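Local coordinates for DNA repair protein MmcB-related protein (Silicibacter pomeroyi, PDB 3DNX) that is of unknown function but resembles the DNA repair protein MmcB and PD-(D/E)XK nucleases, and may act on DNA, at residues R81-E89 against P96-A104; R39-G47 against I54-S62. All blocks are in the same frame, centred on the assembly; numbering follows the deposited sequence.

In the fold
Both contacts are buried and lie in the same mixed sheet. Interaction 2 is the antiparallel hairpin of strands 43-48 and 54-59, close to the centre of the chain. Interaction 1 pairs the parallel strands 81-86 and 100-104, further along the sheet. Strands 54-59 and 81-86 are neighbours, so the two contacts join directly. Phe83 N and Ala85 N probably bond to Val56 O and Glu58 O, and the rings of Phe83 and Trp55 meet. Their chemistry differs. Interaction 1 is backbone pairing between layers of apolar and aromatic side chains. Interaction 2 has an apolar part too, but it ends in carboxylates, a lysine and a sodium ion.

Interaction 1 of 2, residues R81-E89 against P96-A104; sequences RYFWAVDME and PAESGLLIA
Trp84 sets CG opposite its carbonyl carbon (chi1 -55°), and Ser99 does the same with OG (chi1 -60°); these turns bring the indole and the hydroxyl together. Ser99 OG lies at the indole edge, near the ring plane, 3.1 Å from Trp84 NE1. Pro96 crosses the indole at about a right angle, its CD 3.9 Å from Trp84 CE2. Tyr82 OH sits over one face of the same indole, offset toward the rim. Trp72 and Phe66 meet Trp84 edge-to-face. The indole is therefore enclosed from several directions.

Phe83 and Leu102 lie on the other side of the sheet. Their CD1 atoms are 3.4 Å apart. Gly100 is beside them, and a CB there would fall 2.5 Å from Phe83 CD1, a clash. Ala85 shares this side and packs on Val20 of helix 12-26. Val86 CG2 returns to the side of Trp84 and touches both Leu101 CD1 and Ile103 CD1, the latter at 3.9 Å.

Five backbone hydrogen bonds run between the strands, from Gly100 N to Tyr82 O through to Ala104 N to Val86 O. Beyond them, a water links Met88 N to Ala104 O. The strand axes run in the same sense, 30° apart. This is a regular parallel strand pair inside the mixed sheet. Strand 81-86 probably is the last strand of the PD-(D/E)XK core, and strand 100-104 extends the sheet beside it.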
# COMPACT_ATOMS: atom_id res chain seq x y z
N ARG A 81 -10.54 8.52 -13.65
CA ARG A 81 -11.98 8.27 -13.74
C ARG A 81 -12.61 8.52 -12.37
O ARG A 81 -12.05 8.15 -11.35
CB ARG A 81 -12.27 6.84 -14.18
CG ARG A 81 -11.73 6.49 -15.56
CD ARG A 81 -12.29 5.18 -16.04
NE ARG A 81 -11.49 4.58 -17.10
CZ ARG A 81 -11.83 4.45 -18.37
NH1 ARG A 81 -11.00 3.88 -19.22
NH2 ARG A 81 -13.01 4.84 -18.81
N TYR A 82 -13.74 9.20 -12.39
CA TYR A 82 -14.55 9.54 -11.21
C TYR A 82 -15.92 8.86 -11.26
O TYR A 82 -16.65 8.91 -12.29
CB TYR A 82 -14.77 11.06 -11.15
CG TYR A 82 -15.64 11.45 -10.00
CD1 TYR A 82 -15.12 11.63 -8.74
CD2 TYR A 82 -17.02 11.65 -10.19
CE1 TYR A 82 -15.93 11.96 -7.67
CE2 TYR A 82 -17.84 11.96 -9.12
CZ TYR A 82 -17.27 12.15 -7.87
OH TYR A 82 -18.05 12.48 -6.80
N PHE A 83 -16.26 8.19 -10.15
CA PHE A 83 -17.49 7.40 -10.00
C PHE A 83 -18.22 7.78 -8.73
O PHE A 83 -17.59 8.13 -7.69
CB PHE A 83 -17.26 5.90 -9.84
CG PHE A 83 -16.51 5.25 -10.97
CD1 PHE A 83 -17.15 4.44 -11.88
CD2 PHE A 83 -15.13 5.43 -11.08
CE1 PHE A 83 -16.44 3.82 -12.91
CE2 PHE A 83 -14.42 4.81 -12.09
CZ PHE A 83 -15.07 4.02 -13.02
N TRP A 84 -19.55 7.66 -8.81
CA TRP A 84 -20.40 7.56 -7.63
C TRP A 84 -20.65 6.09 -7.32
O TRP A 84 -20.64 5.27 -8.22
CB TRP A 84 -21.73 8.25 -7.85
CG TRP A 84 -21.61 9.67 -8.26
CD1 TRP A 84 -21.61 10.15 -9.52
CD2 TRP A 84 -21.48 10.81 -7.39
NE1 TRP A 84 -21.50 11.53 -9.50
CE2 TRP A 84 -21.38 11.94 -8.20
CE3 TRP A 84 -21.42 10.97 -5.99
CZ2 TRP A 84 -21.26 13.22 -7.67
CZ3 TRP A 84 -21.28 12.23 -5.47
CH2 TRP A 84 -21.19 13.33 -6.30
N ALA A 85 -20.81 5.77 -6.04
CA ALA A 85 -21.26 4.43 -5.59
C ALA A 85 -22.44 4.66 -4.63
O ALA A 85 -22.32 5.39 -3.66
CB ALA A 85 -20.13 3.64 -4.92
N VAL A 86 -23.58 4.05 -4.95
CA VAL A 86 -24.82 4.17 -4.19
C VAL A 86 -25.49 2.81 -4.11
O VAL A 86 -25.15 1.88 -4.87
CB VAL A 86 -25.79 5.18 -4.85
CG1 VAL A 86 -25.13 6.58 -4.94
CG2 VAL A 86 -26.28 4.71 -6.24
N ASP A 87 -26.45 2.67 -3.20
CA ASP A 87 -27.18 1.44 -3.13
C ASP A 87 -28.42 1.51 -4.04
O ASP A 87 -28.73 2.55 -4.62
CB ASP A 87 -27.49 1.09 -1.68
CG ASP A 87 -28.54 1.97 -1.02
OD1 ASP A 87 -29.36 2.70 -1.68
OD2 ASP A 87 -28.56 1.89 0.23
N MSE A 88 -29.15 0.42 -4.07
CA MSE A 88 -30.32 0.28 -4.94
C MSE A 88 -31.53 1.12 -4.51
O MSE A 88 -32.52 1.21 -5.27
CB MSE A 88 -30.71 -1.20 -5.08
CG MSE A 88 -31.22 -1.90 -3.81
SE MSE A 88 -31.32 -3.90 -3.89
CE MSE A 88 -32.07 -4.13 -2.08
N GLU A 89 -31.48 1.71 -3.30
CA GLU A 89 -32.56 2.60 -2.81
C GLU A 89 -32.32 4.06 -3.22
O GLU A 89 -33.22 4.88 -3.14
CB GLU A 89 -32.66 2.57 -1.28
CG GLU A 89 -33.42 1.40 -0.68
CD GLU A 89 -33.95 1.74 0.71
OE1 GLU A 89 -33.15 1.80 1.67
OE2 GLU A 89 -35.17 1.97 0.84
N PRO A 96 -25.00 13.31 -11.49
CA PRO A 96 -24.47 13.90 -12.74
C PRO A 96 -24.30 12.85 -13.87
O PRO A 96 -23.68 11.79 -13.65
CB PRO A 96 -23.12 14.45 -12.33
CG PRO A 96 -23.19 14.65 -10.86
CD PRO A 96 -24.21 13.68 -10.31
N ALA A 97 -24.81 13.17 -15.05
CA ALA A 97 -24.80 12.27 -16.18
C ALA A 97 -23.40 11.87 -16.63
O ALA A 97 -23.21 10.76 -17.13
CB ALA A 97 -25.52 12.93 -17.33
N GLU A 98 -22.45 12.77 -16.45
CA GLU A 98 -21.06 12.64 -16.92
C GLU A 98 -20.21 11.70 -16.06
O GLU A 98 -19.14 11.26 -16.48
CB GLU A 98 -20.38 14.02 -17.02
CG GLU A 98 -20.76 15.05 -15.90
CD GLU A 98 -22.20 15.59 -16.02
OE1 GLU A 98 -22.79 15.53 -17.11
OE2 GLU A 98 -22.75 16.05 -15.01
N SER A 99 -20.67 11.43 -14.84
CA SER A 99 -19.98 10.58 -13.90
C SER A 99 -20.17 9.08 -14.16
O SER A 99 -21.15 8.64 -14.75
CB SER A 99 -20.50 10.90 -12.51
OG SER A 99 -20.24 12.27 -12.24
N GLY A 100 -19.20 8.31 -13.72
CA GLY A 100 -19.37 6.87 -13.61
C GLY A 100 -20.28 6.50 -12.45
O GLY A 100 -20.55 7.33 -11.59
N LEU A 101 -20.78 5.26 -12.46
CA LEU A 101 -21.72 4.84 -11.44
C LEU A 101 -21.59 3.38 -11.12
O LEU A 101 -21.65 2.51 -12.01
CB LEU A 101 -23.18 5.16 -11.89
CG LEU A 101 -24.33 4.79 -10.91
CD1 LEU A 101 -24.25 5.56 -9.59
CD2 LEU A 101 -25.75 5.06 -11.57
N LEU A 102 -21.49 3.10 -9.82
CA LEU A 102 -21.59 1.75 -9.31
C LEU A 102 -22.80 1.65 -8.43
O LEU A 102 -23.12 2.58 -7.70
CB LEU A 102 -20.37 1.32 -8.46
CG LEU A 102 -19.02 1.12 -9.15
CD1 LEU A 102 -18.36 2.45 -9.34
CD2 LEU A 102 -18.14 0.25 -8.33
N ILE A 103 -23.46 0.51 -8.50
CA ILE A 103 -24.44 0.14 -7.49
C ILE A 103 -23.79 -0.87 -6.55
O ILE A 103 -23.25 -1.88 -7.01
CB ILE A 103 -25.73 -0.46 -8.11
CG1 ILE A 103 -26.31 0.42 -9.23
CG2 ILE A 103 -26.73 -0.77 -7.02
CD1 ILE A 103 -26.83 1.73 -8.76
N ALA A 104 -23.83 -0.59 -5.25
CA ALA A 104 -23.04 -1.32 -4.26
C ALA A 104 -23.87 -1.61 -3.01
O ALA A 104 -24.95 -1.01 -2.79
CB ALA A 104 -21.78 -0.51 -3.88
O HOH W 1 -27.51 -2.08 -3.14

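Interaction 2 of 2, residues R39-G47 against I54-S62; sequences RGLRVDVMG and IWVIECKSS. With NA (sodium ion), chain C.
Gly47 N donates to Trp55 O at 2.8 Å, the shortest direct polar bond between these strands. Trp55 N returns a bond to Gly47 O, and Val45 and Ile57 exchange a second such pair. Together they form an antiparallel hairpin.

Met46 and Val56 form the non-hydrogen-bonded pair between them. On their side of the sheet Val56 CG1 touches Val43 CG1. Met46 is a selenomethionine, and its CE lies 3.7 Å from Ile54 CG2. On the opposite side of the sheet Val45 and Ile57 lie alongside each other, with Val45 CG1 4.1 Å from Ile57 CD1.

The chain turns a corner at Asp44, and the contact becomes polar. Glu58 starts away from the facing segment, but a bend at chi2 (-67°) brings its carboxylate back. Its OE2 takes the backbone N of Asp44 nearly along the C-O bond, at 2.9 Å and an N-H...O angle of 165°. In return Asp44 OD2 accepts from Cys59 N at 2.9 Å with its anti lone pair. The two carboxylate planes are only 22° apart, and Asp44 OD2 is 3.5 Å from Glu58 OE1. With an alanine in place of Asp44, Cys59 N would probably be left without this acceptor.

Cys59 O binds the sodium ion at 2.5 Å, and Asp65 and three waters complete its shell. One of these waters accepts from Lys60 NZ at 2.8 Å. Lys60 also forms a salt bridge with Asp69.

Asp44, Glu58 and Lys60 fit the PD-(D/E)XK pattern. The crossed bonds of Asp44 and Glu58 hold the two carboxylates near each other. Neither binds the sodium; Asp44 approaches it only through the water that also meets Lys60 NZ. This is consistent with a metal-dependent nuclease-like site, although no activity is established.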
# COMPACT_ATOMS: atom_id res chain seq x y z
N ARG A 39 -4.45 18.84 0.47
CA ARG A 39 -4.98 19.51 1.65
C ARG A 39 -6.43 19.87 1.45
O ARG A 39 -6.78 20.42 0.41
CB ARG A 39 -4.23 20.82 1.90
CG ARG A 39 -3.04 20.70 2.80
CD ARG A 39 -2.72 22.05 3.39
NE ARG A 39 -1.64 22.01 4.36
CZ ARG A 39 -1.78 21.80 5.67
NH1 ARG A 39 -2.97 21.60 6.21
NH2 ARG A 39 -0.70 21.80 6.44
N GLY A 40 -7.27 19.58 2.44
CA GLY A 40 -8.67 19.95 2.40
C GLY A 40 -9.59 19.04 1.61
O GLY A 40 -10.78 19.29 1.57
N LEU A 41 -9.07 17.99 0.99
CA LEU A 41 -9.91 17.02 0.29
C LEU A 41 -9.74 15.63 0.86
O LEU A 41 -8.67 15.26 1.32
CB LEU A 41 -9.56 16.96 -1.20
CG LEU A 41 -9.81 18.22 -2.03
CD1 LEU A 41 -9.17 18.03 -3.41
CD2 LEU A 41 -11.33 18.49 -2.15
N ARG A 42 -10.80 14.85 0.78
CA ARG A 42 -10.73 13.44 1.14
C ARG A 42 -11.69 12.65 0.28
O ARG A 42 -12.84 13.08 0.08
CB ARG A 42 -11.05 13.24 2.60
CG ARG A 42 -10.56 11.90 3.11
CD ARG A 42 -10.82 11.74 4.59
NE ARG A 42 -12.25 11.67 4.82
CZ ARG A 42 -12.84 11.42 5.99
NH1 ARG A 42 -12.10 11.18 7.09
NH2 ARG A 42 -14.18 11.39 6.05
N VAL A 43 -11.23 11.55 -0.30
CA VAL A 43 -12.08 10.75 -1.15
C VAL A 43 -12.42 9.43 -0.45
O VAL A 43 -11.60 8.87 0.24
CB VAL A 43 -11.47 10.50 -2.57
CG1 VAL A 43 -10.97 11.80 -3.24
CG2 VAL A 43 -10.44 9.47 -2.54
N ASP A 44 -13.64 8.95 -0.66
CA ASP A 44 -14.15 7.78 0.08
C ASP A 44 -13.40 6.49 -0.27
O ASP A 44 -13.01 5.74 0.63
CB ASP A 44 -15.64 7.61 -0.19
CG ASP A 44 -16.47 8.79 0.34
OD1 ASP A 44 -16.02 9.45 1.30
OD2 ASP A 44 -17.57 8.99 -0.21
N VAL A 45 -13.20 6.25 -1.56
CA VAL A 45 -12.37 5.17 -2.03
C VAL A 45 -11.49 5.67 -3.16
O VAL A 45 -11.97 6.33 -4.09
CB VAL A 45 -13.20 3.95 -2.50
CG1 VAL A 45 -12.28 2.85 -3.08
CG2 VAL A 45 -14.01 3.38 -1.33
N MSE A 46 -10.19 5.36 -3.06
CA MSE A 46 -9.30 5.48 -4.21
C MSE A 46 -8.97 4.11 -4.73
O MSE A 46 -8.58 3.24 -3.94
CB MSE A 46 -8.03 6.26 -3.87
CG MSE A 46 -7.10 6.41 -5.14
SE MSE A 46 -5.48 7.37 -4.95
CE MSE A 46 -4.28 6.31 -6.13
N GLY A 47 -9.14 3.91 -6.05
CA GLY A 47 -8.77 2.66 -6.71
C GLY A 47 -7.53 2.85 -7.54
O GLY A 47 -7.36 3.90 -8.19
N ILE A 54 -5.92 5.69 -11.91
CA ILE A 54 -6.42 6.17 -10.62
C ILE A 54 -7.92 6.48 -10.76
O ILE A 54 -8.33 7.25 -11.64
CB ILE A 54 -5.62 7.41 -10.10
CG1 ILE A 54 -4.17 7.02 -9.79
CG2 ILE A 54 -6.24 8.00 -8.80
CD1 ILE A 54 -3.21 8.16 -9.91
N TRP A 55 -8.72 5.84 -9.90
CA TRP A 55 -10.16 6.03 -9.81
C TRP A 55 -10.53 6.59 -8.46
O TRP A 55 -9.99 6.18 -7.44
CB TRP A 55 -10.86 4.68 -9.96
CG TRP A 55 -10.82 4.09 -11.33
CD1 TRP A 55 -10.06 4.47 -12.39
CD2 TRP A 55 -11.56 2.95 -11.76
NE1 TRP A 55 -10.26 3.63 -13.46
CE2 TRP A 55 -11.20 2.69 -13.10
CE3 TRP A 55 -12.47 2.12 -11.15
CZ2 TRP A 55 -11.74 1.65 -13.84
CZ3 TRP A 55 -13.03 1.07 -11.90
CH2 TRP A 55 -12.65 0.86 -13.22
N VAL A 56 -11.42 7.56 -8.45
CA VAL A 56 -12.00 8.06 -7.24
C VAL A 56 -13.46 7.60 -7.25
O VAL A 56 -14.19 7.78 -8.26
CB VAL A 56 -11.90 9.59 -7.17
CG1 VAL A 56 -12.97 10.18 -6.19
CG2 VAL A 56 -10.46 10.00 -6.82
N ILE A 57 -13.87 7.02 -6.14
CA ILE A 57 -15.25 6.59 -5.95
C ILE A 57 -15.79 7.23 -4.69
O ILE A 57 -15.29 6.99 -3.58
CB ILE A 57 -15.40 5.05 -5.88
CG1 ILE A 57 -14.84 4.41 -7.14
CG2 ILE A 57 -16.87 4.61 -5.69
CD1 ILE A 57 -13.58 3.68 -6.89
N GLU A 58 -16.83 8.05 -4.86
CA GLU A 58 -17.54 8.64 -3.77
C GLU A 58 -18.78 7.82 -3.46
O GLU A 58 -19.69 7.70 -4.32
CB GLU A 58 -17.92 10.09 -4.11
CG GLU A 58 -16.79 11.05 -4.10
CD GLU A 58 -16.22 11.24 -2.71
OE1 GLU A 58 -16.84 11.98 -1.92
OE2 GLU A 58 -15.16 10.66 -2.42
N CYS A 59 -18.84 7.36 -2.22
CA CYS A 59 -19.86 6.47 -1.73
C CYS A 59 -20.92 7.27 -1.00
O CYS A 59 -20.72 7.70 0.11
CB CYS A 59 -19.24 5.40 -0.81
SG CYS A 59 -18.00 4.40 -1.65
N LYS A 60 -22.07 7.48 -1.64
CA LYS A 60 -23.13 8.27 -1.03
C LYS A 60 -24.25 7.36 -0.53
O LYS A 60 -24.90 6.67 -1.28
CB LYS A 60 -23.63 9.31 -2.01
CG LYS A 60 -22.53 10.24 -2.50
CD LYS A 60 -21.99 11.01 -1.30
CE LYS A 60 -20.88 11.91 -1.66
NZ LYS A 60 -20.35 12.66 -0.46
N SER A 61 -24.49 7.41 0.77
CA SER A 61 -25.36 6.46 1.43
C SER A 61 -26.80 6.98 1.50
O SER A 61 -27.72 6.21 1.84
CB SER A 61 -24.80 6.19 2.81
OG SER A 61 -24.68 7.42 3.54
N SER A 62 -26.98 8.26 1.13
CA SER A 62 -28.27 8.98 1.19
C SER A 62 -28.25 10.14 0.20
O SER A 62 -27.19 10.63 -0.16
CB SER A 62 -28.47 9.58 2.60
OG SER A 62 -29.52 8.95 3.32
NA NA C . -20.38 9.08 2.19
O HOH W 2 -15.79 12.21 0.48
O HOH W 3 -19.09 10.52 0.88
O HOH W 4 -18.83 7.61 2.85
O HOH W 5 -20.43 10.72 3.83